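Local coordinates for protein cycloalternan-forming enzyme (Listeria monocytogenes serovar 1/2a, PDB 5F7U) that belongs to glycosyl hydrolase family 31, joining a TIM-barrel domain to beta-rich domains that include a carbohydrate-binding module, and binds glycan and magnesium ions, at residues 126-134 with 172-182; 154-164 with 332-340. The protein carries 1 engineered substitution. One frame throughout, in Å; residues are numbered along the deposited sequence.

Interaction 1 (126-134 with 172-182); sequences SVVDNGDSI and HAGKSGYTVED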
loop_
_atom_site.group_PDB
_atom_site.type_symbol
_atom_site.label_atom_id
_atom_site.label_comp_id
_atom_site.label_asym_id
_atom_site.label_seq_id
_atom_site.Cartn_x
_atom_site.Cartn_y
_atom_site.Cartn_z
ATOM N N SER A 126 -2.088 26.069 -34.565
ATOM C CA SER A 126 -0.657 26.060 -34.859
ATOM C C SER A 126 0.127 25.348 -33.770
ATOM O O SER A 126 -0.323 25.230 -32.617
ATOM C CB SER A 126 -0.108 27.479 -35.094
ATOM O OG SER A 126 -0.052 28.239 -33.895
ATOM N N VAL A 127 1.305 24.876 -34.168
ATOM C CA VAL A 127 2.224 24.147 -33.304
ATOM C C VAL A 127 3.518 24.969 -33.256
ATOM O O VAL A 127 4.052 25.348 -34.298
ATOM C CB VAL A 127 2.522 22.731 -33.885
ATOM C CG1 VAL A 127 3.532 21.970 -33.031
ATOM C CG2 VAL A 127 1.245 21.923 -34.035
ATOM N N VAL A 128 4.001 25.256 -32.052
ATOM C CA VAL A 128 5.267 25.971 -31.868
ATOM C C VAL A 128 6.202 25.052 -31.067
ATOM O O VAL A 128 5.912 24.699 -29.926
ATOM C CB VAL A 128 5.064 27.314 -31.129
ATOM C CG1 VAL A 128 6.396 28.021 -30.948
ATOM C CG2 VAL A 128 4.084 28.218 -31.880
ATOM N N ASP A 129 7.307 24.644 -31.688
ATOM C CA ASP A 129 8.249 23.760 -31.023
ATOM C C ASP A 129 9.388 24.611 -30.494
ATOM O O ASP A 129 10.161 25.200 -31.271
ATOM C CB ASP A 129 8.753 22.680 -31.989
ATOM C CG ASP A 129 9.759 21.734 -31.344
ATOM O OD1 ASP A 129 10.144 21.939 -30.164
ATOM O OD2 ASP A 129 10.170 20.787 -32.035
ATOM N N ASN A 130 9.464 24.689 -29.171
ATOM C CA ASN A 130 10.470 25.526 -28.515
ATOM C C ASN A 130 11.718 24.750 -28.068
ATOM O O ASN A 130 12.571 25.303 -27.369
ATOM C CB ASN A 130 9.843 26.284 -27.342
ATOM C CG ASN A 130 8.815 27.310 -27.794
ATOM O OD1 ASN A 130 7.636 27.256 -27.376
ATOM N ND2 ASN A 130 9.221 28.212 -28.652
ATOM N N GLY A 131 11.828 23.482 -28.447
ATOM C CA GLY A 131 13.046 22.711 -28.176
ATOM C C GLY A 131 13.015 21.932 -26.870
ATOM O O GLY A 131 13.473 20.787 -26.828
ATOM N N ASP A 132 12.473 22.529 -25.806
ATOM C CA ASP A 132 12.334 21.839 -24.514
ATOM C C ASP A 132 10.856 21.730 -24.131
ATOM O O ASP A 132 10.508 21.352 -22.999
ATOM C CB ASP A 132 13.119 22.586 -23.421
ATOM C CG ASP A 132 12.661 24.048 -23.231
ATOM O OD1 ASP A 132 11.792 24.553 -23.986
ATOM O OD2 ASP A 132 13.190 24.709 -22.305
ATOM N N SER A 133 10.003 22.089 -25.084
ATOM C CA SER A 133 8.554 22.150 -24.881
ATOM C C SER A 133 7.883 22.459 -26.207
ATOM O O SER A 133 8.458 23.150 -27.052
ATOM C CB SER A 133 8.200 23.256 -23.871
ATOM O OG SER A 133 6.801 23.472 -23.846
ATOM N N ILE A 134 6.651 21.974 -26.364
ATOM C CA ILE A 134 5.858 22.259 -27.562
ATOM C C ILE A 134 4.576 22.969 -27.135
ATOM O O ILE A 134 3.928 22.540 -26.177
ATOM C CB ILE A 134 5.505 20.956 -28.316
ATOM C CG1 ILE A 134 6.780 20.226 -28.755
ATOM C CG2 ILE A 134 4.617 21.249 -29.531
ATOM C CD1 ILE A 134 6.507 18.804 -29.195
ATOM N N HIS A 172 6.169 24.276 -18.437
ATOM C CA HIS A 172 7.544 24.046 -17.958
ATOM C C HIS A 172 8.428 23.325 -18.970
ATOM O O HIS A 172 7.933 22.633 -19.864
ATOM C CB HIS A 172 7.499 23.240 -16.663
ATOM C CG HIS A 172 6.887 23.989 -15.522
ATOM N ND1 HIS A 172 5.534 23.984 -15.268
ATOM C CD2 HIS A 172 7.441 24.805 -14.591
ATOM C CE1 HIS A 172 5.278 24.744 -14.217
ATOM N NE2 HIS A 172 6.419 25.255 -13.787
ATOM N N ALA A 173 9.745 23.503 -18.814
ATOM C CA ALA A 173 10.747 22.767 -19.607
ATOM C C ALA A 173 10.718 21.265 -19.352
ATOM O O ALA A 173 10.428 20.822 -18.251
ATOM C CB ALA A 173 12.150 23.313 -19.312
ATOM N N GLY A 174 11.016 20.484 -20.384
ATOM C CA GLY A 174 11.265 19.048 -20.222
ATOM C C GLY A 174 12.457 18.653 -21.086
ATOM O O GLY A 174 13.202 19.516 -21.550
ATOM N N LYS A 175 12.619 17.353 -21.312
ATOM C CA LYS A 175 13.707 16.804 -22.138
ATOM C C LYS A 175 13.617 17.275 -23.582
ATOM O O LYS A 175 12.518 17.528 -24.088
ATOM C CB LYS A 175 13.642 15.273 -22.170
ATOM C CG LYS A 175 13.628 14.592 -20.821
ATOM C CD LYS A 175 14.985 14.558 -20.195
ATOM C CE LYS A 175 14.951 13.640 -18.991
ATOM N NZ LYS A 175 16.254 13.661 -18.311
ATOM N N SER A 176 14.768 17.347 -24.257
ATOM C CA SER A 176 14.806 17.780 -25.650
ATOM C C SER A 176 14.850 16.633 -26.653
ATOM O O SER A 176 14.774 16.861 -27.869
ATOM C CB SER A 176 16.021 18.692 -25.880
ATOM O OG SER A 176 15.845 19.905 -25.184
ATOM N N GLY A 177 14.953 15.409 -26.151
ATOM C CA GLY A 177 15.109 14.232 -27.012
ATOM C C GLY A 177 13.839 13.777 -27.709
ATOM O O GLY A 177 13.481 12.601 -27.645
ATOM N N TYR A 178 13.152 14.698 -28.372
ATOM C CA TYR A 178 11.973 14.344 -29.150
ATOM C C TYR A 178 12.109 14.854 -30.579
ATOM O O TYR A 178 12.938 15.729 -30.861
ATOM C CB TYR A 178 10.685 14.878 -28.480
ATOM C CG TYR A 178 10.639 16.384 -28.332
ATOM C CD1 TYR A 178 10.207 17.199 -29.393
ATOM C CD2 TYR A 178 11.018 16.999 -27.132
ATOM C CE1 TYR A 178 10.180 18.585 -29.264
ATOM C CE2 TYR A 178 10.984 18.394 -26.981
ATOM C CZ TYR A 178 10.550 19.173 -28.048
ATOM O OH TYR A 178 10.500 20.542 -27.951
ATOM N N THR A 179 11.303 14.300 -31.479
ATOM C CA THR A 179 11.196 14.820 -32.834
ATOM C C THR A 179 9.733 15.090 -33.146
ATOM O O THR A 179 8.834 14.508 -32.534
ATOM C CB THR A 179 11.861 13.902 -33.885
ATOM O OG1 THR A 179 11.287 12.598 -33.821
ATOM C CG2 THR A 179 13.333 13.761 -33.607
ATOM N N VAL A 180 9.495 16.018 -34.067
ATOM C CA VAL A 180 8.139 16.452 -34.383
ATOM C C VAL A 180 7.936 16.277 -35.879
ATOM O O VAL A 180 8.818 16.637 -36.674
ATOM C CB VAL A 180 7.903 17.937 -33.994
ATOM C CG1 VAL A 180 6.484 18.389 -34.315
ATOM C CG2 VAL A 180 8.186 18.176 -32.520
ATOM N N GLU A 181 6.780 15.732 -36.243
ATOM C CA GLU A 181 6.316 15.689 -37.620
ATOM C C GLU A 181 4.995 16.448 -37.663
ATOM O O GLU A 181 3.958 15.927 -37.242
ATOM C CB GLU A 181 6.138 14.238 -38.068
ATOM C CG GLU A 181 5.649 14.072 -39.498
ATOM C CD GLU A 181 6.734 14.293 -40.543
ATOM O OE1 GLU A 181 7.841 14.763 -40.197
ATOM O OE2 GLU A 181 6.473 13.989 -41.726
ATOM N N ASP A 182 5.053 17.694 -38.131
ATOM C CA ASP A 182 3.899 18.593 -38.144
ATOM C C ASP A 182 3.344 18.665 -39.559
ATOM O O ASP A 182 4.080 18.954 -40.506
ATOM C CB ASP A 182 4.340 19.978 -37.652
ATOM C CG ASP A 182 3.191 20.942 -37.459
ATOM O OD1 ASP A 182 2.018 20.510 -37.457
ATOM O OD2 ASP A 182 3.466 22.148 -37.270
HETATM O O HOH W 1 1.594 24.236 -37.048
HETATM O O HOH W 2 13.939 19.324 -29.078
HETATM O O HOH W 3 10.095 18.494 -23.232
HETATM O O HOH W 4 5.743 22.799 -21.427
#

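Interaction 2 (154-164 with 332-340); sequences EDLDTLRMELS and MLDYYVISG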
loop_
_atom_site.group_PDB
_atom_site.type_symbol
_atom_site.label_atom_id
_atom_site.label_comp_id
_atom_site.label_asym_id
_atom_site.label_seq_id
_atom_site.Cartn_x
_atom_site.Cartn_y
_atom_site.Cartn_z
ATOM N N GLU A 154 8.810 14.899 -18.998
ATOM C CA GLU A 154 9.476 14.705 -17.707
ATOM C C GLU A 154 10.611 13.678 -17.869
ATOM O O GLU A 154 11.675 13.815 -17.274
ATOM C CB GLU A 154 8.446 14.288 -16.644
ATOM C CG GLU A 154 8.980 14.210 -15.213
ATOM C CD GLU A 154 9.706 12.916 -14.896
ATOM O OE1 GLU A 154 9.448 11.892 -15.567
ATOM O OE2 GLU A 154 10.556 12.902 -13.984
ATOM N N ASP A 155 10.364 12.667 -18.698
ATOM C CA ASP A 155 11.413 11.809 -19.242
ATOM C C ASP A 155 10.934 11.334 -20.602
ATOM O O ASP A 155 9.810 11.632 -21.004
ATOM C CB ASP A 155 11.737 10.629 -18.282
ATOM C CG ASP A 155 13.125 10.006 -18.520
ATOM O OD1 ASP A 155 13.860 10.360 -19.495
ATOM O OD2 ASP A 155 13.513 9.119 -17.716
ATOM N N LEU A 156 11.776 10.610 -21.332
ATOM C CA LEU A 156 11.398 10.200 -22.683
ATOM C C LEU A 156 10.163 9.283 -22.700
ATOM O O LEU A 156 9.508 9.138 -23.725
ATOM C CB LEU A 156 12.590 9.591 -23.417
ATOM C CG LEU A 156 13.805 10.535 -23.543
ATOM C CD1 LEU A 156 14.886 9.850 -24.358
ATOM C CD2 LEU A 156 13.409 11.874 -24.169
ATOM N N ASP A 157 9.836 8.713 -21.538
ATOM C CA ASP A 157 8.641 7.861 -21.398
ATOM C C ASP A 157 7.503 8.454 -20.542
ATOM O O ASP A 157 6.580 7.735 -20.185
ATOM C CB ASP A 157 9.035 6.462 -20.866
ATOM C CG ASP A 157 9.751 6.498 -19.518
ATOM O OD1 ASP A 157 9.832 7.561 -18.868
ATOM O OD2 ASP A 157 10.265 5.438 -19.106
ATOM N N THR A 158 7.582 9.747 -20.211
ATOM C CA THR A 158 6.622 10.375 -19.294
ATOM C C THR A 158 6.263 11.752 -19.857
ATOM O O THR A 158 7.108 12.649 -19.880
ATOM C CB THR A 158 7.210 10.480 -17.868
ATOM O OG1 THR A 158 7.482 9.165 -17.363
ATOM C CG2 THR A 158 6.222 11.177 -16.893
ATOM N N LEU A 159 5.021 11.880 -20.326
ATOM C CA LEU A 159 4.538 13.090 -20.997
ATOM C C LEU A 159 3.785 13.973 -20.017
ATOM O O LEU A 159 2.945 13.482 -19.275
ATOM C CB LEU A 159 3.632 12.701 -22.164
ATOM C CG LEU A 159 2.861 13.804 -22.900
ATOM C CD1 LEU A 159 3.813 14.681 -23.710
ATOM C CD2 LEU A 159 1.798 13.190 -23.802
ATOM N N ARG A 160 4.080 15.265 -20.031
ATOM C CA ARG A 160 3.380 16.231 -19.184
ATOM C C ARG A 160 2.550 17.161 -20.060
ATOM O O ARG A 160 3.058 17.732 -21.023
ATOM C CB ARG A 160 4.390 17.065 -18.382
ATOM C CG ARG A 160 3.756 17.940 -17.316
ATOM C CD ARG A 160 4.837 18.809 -16.719
ATOM N NE ARG A 160 4.372 19.546 -15.559
ATOM C CZ ARG A 160 5.176 20.282 -14.795
ATOM N NH1 ARG A 160 6.483 20.379 -15.084
ATOM N NH2 ARG A 160 4.678 20.898 -13.726
ATOM N N MET A 161 1.280 17.329 -19.706
ATOM C CA MET A 161 0.382 18.273 -20.377
ATOM C C MET A 161 0.028 19.420 -19.461
ATOM O O MET A 161 -0.376 19.183 -18.337
ATOM C CB MET A 161 -0.934 17.576 -20.714
ATOM C CG MET A 161 -1.049 17.148 -22.142
ATOM S SD MET A 161 0.023 15.759 -22.430
ATOM C CE MET A 161 -0.992 14.491 -21.641
ATOM N N GLU A 162 0.143 20.653 -19.967
ATOM C CA GLU A 162 -0.189 21.819 -19.163
ATOM C C GLU A 162 -1.087 22.704 -20.000
ATOM O O GLU A 162 -0.694 23.169 -21.087
ATOM C CB GLU A 162 1.065 22.565 -18.710
ATOM C CG GLU A 162 1.886 21.796 -17.678
ATOM C CD GLU A 162 3.213 22.471 -17.417
ATOM O OE1 GLU A 162 4.167 22.289 -18.210
ATOM O OE2 GLU A 162 3.277 23.209 -16.427
ATOM N N LEU A 163 -2.322 22.874 -19.533
ATOM C CA LEU A 163 -3.300 23.648 -20.306
ATOM C C LEU A 163 -3.509 25.002 -19.637
ATOM O O LEU A 163 -3.822 25.064 -18.434
ATOM C CB LEU A 163 -4.633 22.890 -20.388
ATOM C CG LEU A 163 -5.771 23.683 -21.054
ATOM C CD1 LEU A 163 -5.588 23.782 -22.580
ATOM C CD2 LEU A 163 -7.108 23.052 -20.678
ATOM N N SER A 164 -3.354 26.064 -20.436
ATOM C CA SER A 164 -3.686 27.444 -20.050
ATOM C C SER A 164 -4.898 27.890 -20.888
ATOM O O SER A 164 -4.723 28.261 -22.058
ATOM C CB SER A 164 -2.482 28.366 -20.368
ATOM O OG SER A 164 -2.776 29.730 -20.079
ATOM N N MET A 332 -2.975 26.673 -14.213
ATOM C CA MET A 332 -3.065 25.712 -15.322
ATOM C C MET A 332 -3.489 24.311 -14.859
ATOM O O MET A 332 -3.172 23.895 -13.749
ATOM C CB MET A 332 -1.711 25.584 -16.034
ATOM C CG MET A 332 -1.326 26.805 -16.844
ATOM S SD MET A 332 0.088 26.430 -17.906
ATOM C CE MET A 332 1.381 26.357 -16.682
ATOM N N LEU A 333 -4.182 23.580 -15.732
ATOM C CA LEU A 333 -4.349 22.143 -15.553
ATOM C C LEU A 333 -3.015 21.484 -15.889
ATOM O O LEU A 333 -2.412 21.807 -16.898
ATOM C CB LEU A 333 -5.466 21.621 -16.477
ATOM C CG LEU A 333 -5.588 20.091 -16.611
ATOM C CD1 LEU A 333 -6.031 19.456 -15.283
ATOM C CD2 LEU A 333 -6.567 19.721 -17.712
ATOM N N ASP A 334 -2.579 20.551 -15.044
ATOM C CA ASP A 334 -1.241 19.962 -15.153
ATOM C C ASP A 334 -1.381 18.462 -14.888
ATOM O O ASP A 334 -1.722 18.053 -13.771
ATOM C CB ASP A 334 -0.347 20.646 -14.112
ATOM C CG ASP A 334 1.102 20.174 -14.138
ATOM O OD1 ASP A 334 1.506 19.362 -14.992
ATOM O OD2 ASP A 334 1.853 20.648 -13.262
ATOM N N TYR A 335 -1.157 17.636 -15.911
ATOM C CA TYR A 335 -1.253 16.176 -15.702
ATOM C C TYR A 335 -0.232 15.403 -16.520
ATOM O O TYR A 335 0.312 15.917 -17.500
ATOM C CB TYR A 335 -2.687 15.645 -15.917
ATOM C CG TYR A 335 -3.207 15.683 -17.343
ATOM C CD1 TYR A 335 -3.717 16.863 -17.878
ATOM C CD2 TYR A 335 -3.224 14.522 -18.138
ATOM C CE1 TYR A 335 -4.200 16.926 -19.194
ATOM C CE2 TYR A 335 -3.706 14.562 -19.457
ATOM C CZ TYR A 335 -4.194 15.768 -19.965
ATOM O OH TYR A 335 -4.676 15.880 -21.247
ATOM N N TYR A 336 0.044 14.179 -16.089
ATOM C CA TYR A 336 1.080 13.378 -16.718
ATOM C C TYR A 336 0.489 12.069 -17.198
ATOM O O TYR A 336 -0.358 11.472 -16.513
ATOM C CB TYR A 336 2.193 13.042 -15.738
ATOM C CG TYR A 336 2.957 14.198 -15.136
ATOM C CD1 TYR A 336 2.423 14.958 -14.068
ATOM C CD2 TYR A 336 4.259 14.486 -15.559
ATOM C CE1 TYR A 336 3.159 16.012 -13.499
ATOM C CE2 TYR A 336 4.997 15.522 -14.992
ATOM C CZ TYR A 336 4.445 16.274 -13.970
ATOM O OH TYR A 336 5.231 17.275 -13.428
ATOM N N VAL A 337 0.934 11.624 -18.376
ATOM C CA VAL A 337 0.714 10.247 -18.806
ATOM C C VAL A 337 2.078 9.550 -18.746
ATOM O O VAL A 337 3.010 9.938 -19.437
ATOM C CB VAL A 337 0.082 10.160 -20.217
ATOM C CG1 VAL A 337 -0.048 8.697 -20.657
ATOM C CG2 VAL A 337 -1.268 10.878 -20.236
ATOM N N ILE A 338 2.152 8.522 -17.912
ATOM C CA ILE A 338 3.408 7.923 -17.482
ATOM C C ILE A 338 3.511 6.526 -18.073
ATOM O O ILE A 338 2.644 5.682 -17.826
ATOM C CB ILE A 338 3.463 7.847 -15.938
ATOM C CG1 ILE A 338 3.200 9.248 -15.332
ATOM C CG2 ILE A 338 4.814 7.290 -15.491
ATOM C CD1 ILE A 338 3.177 9.268 -13.814
ATOM N N SER A 339 4.559 6.305 -18.868
ATOM C CA SER A 339 4.897 4.973 -19.356
ATOM C C SER A 339 6.172 4.516 -18.634
ATOM O O SER A 339 6.664 5.202 -17.733
ATOM C CB SER A 339 5.093 5.015 -20.873
ATOM O OG SER A 339 5.405 3.719 -21.377
ATOM N N GLY A 340 6.675 3.337 -18.987
ATOM C CA GLY A 340 7.907 2.837 -18.392
ATOM C C GLY A 340 8.219 1.445 -18.911
ATOM O O GLY A 340 7.538 0.959 -19.821
HETATM O O HOH W 5 1.738 23.617 -14.343
#

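Interaction 1 (126-134 with 172-182)
Tyr-178 and Asp-129 approach from opposite directions, the carboxylate lying at the edge of the ring, at the turn of the beta hairpin that joins strand 106-129 to strand 134-140, where Asp-129 also makes an Asx turn. Tyr-178 OH donates to Asp-129 OD1 over 2.6 Å, on the syn side but tilted well out of the carboxylate plane. Gly-131 N reaches Asp-129 OD1 from the anti side and across the opposite face of the plane, at 2.9 Å with an N-H...O angle of 159°. Two donors therefore hold this one oxygen, and with CG anti to the backbone N (chi1 179°) the carboxylate swings out to meet both. The phenol oxygen in turn has a weak donor, Ser-133 N at 3.3 Å to Tyr-178 OH.

Around the turn one backbone bond and two waters serve the carbonyl oxygens of Gly-131, Asp-132, Lys-175 and Ser-176. Gly-174 N donates to Asp-132 O at 2.8 Å (157° at the hydrogen), lying in the carbonyl plane. Asp-132 O also accepts from a water that donates to Lys-175 O. A second water donates to both Gly-131 O and Ser-176 O and lies above one face of the Tyr-178 ring, toward its rim. Ser-176 OG lies 3.0 Å from Gly-131 O. Apolar packing accompanies these bonds: Ile-134 CD1 touches Tyr-178 CE1 at 3.7 Å and also meets Val-180 CG2.

At the far end Asp-182 OD1 pairs with Lys-200, while Asp-182 OD2 accepts at 2.8 Å from a water oxygen that itself accepts from Val-127 N.

Interaction 2 (154-164 with 332-340)
Met-332 lays its CB against the backbone of Leu-163, 3.2 Å from Leu-163 O, and its sulfur passes between the CB atoms of Glu-162 and Ser-164. Leu-333 then exchanges two backbone hydrogen bonds with Leu-163. Asp-334 forms a side-on, two-nitrogen salt bridge with Arg-160: NE meets OD1 and NH2 meets OD2, each at 2.9 Å and close to straight (176° and 174°), with both oxygens in the guanidinium plane. Asn-302 also donates to Asp-334 OD2. Glu-162, whose main partner is His-172, lies over the rim of one guanidinium face and joins the network only through a long charge contact.

Tyr-335 and Met-161 form a hydrogen-bonded pair, Met-161 N to Tyr-335 O 2.8 Å. The pairing is antiparallel, the axes of strands 158-164 and 333-338 approaching to 4.7 Å, and it seats strand 333-338 between 158-164 and 297-301 in the beta-rich, galactose mutarotase-like part of the protein. Met-161 CB sits over the Tyr-335 ring, 3.9 Å from its centroid. The methionine chain bends at chi2 and chi3, curling CE back to 3.5 Å from Tyr-335 CE2.

On the other face of the strands, Tyr-336 lies alongside the extended Arg-160: Arg-160 CG makes a CH-pi contact over a face of the Tyr-336 ring, and Tyr-336 OH is centred over the guanidinium face remote from Glu-162. Val-337 exchanges backbone bonds with Leu-159, while Ile-338 flanks Thr-158. Ser-339 N donates to Asp-157 O at 2.8 Å, and Asp-157 OD2 approaches Gly-340 CA, this aspartate's side chain lying about 4 Å from a magnesium ion.

Overall arrangement
Along the chain the segments alternate: 126-134, 154-164, 172-182, then 332-340. Interaction 1 is a surface contact and interaction 2 a buried one, their centres 13 Å apart. Successive antiparallel pairings connect them, from strand 106-129 through 134-140, 148-153 and 158-164 to 333-338. The chain leaving strand 158-164 returns as 172-182 to cross the hairpin turn, so the two contacts touch directly: His-172 ND1 lies 2.7 Å from Glu-162 OE2, a probable hydrogen bond, and His-172 CB packs on Arg-160 NH1. The outer loop is thereby tied to the salt-bridge network of the inner strands, where side chains such as Tyr-336 and Ile-338 touch helix 343-354.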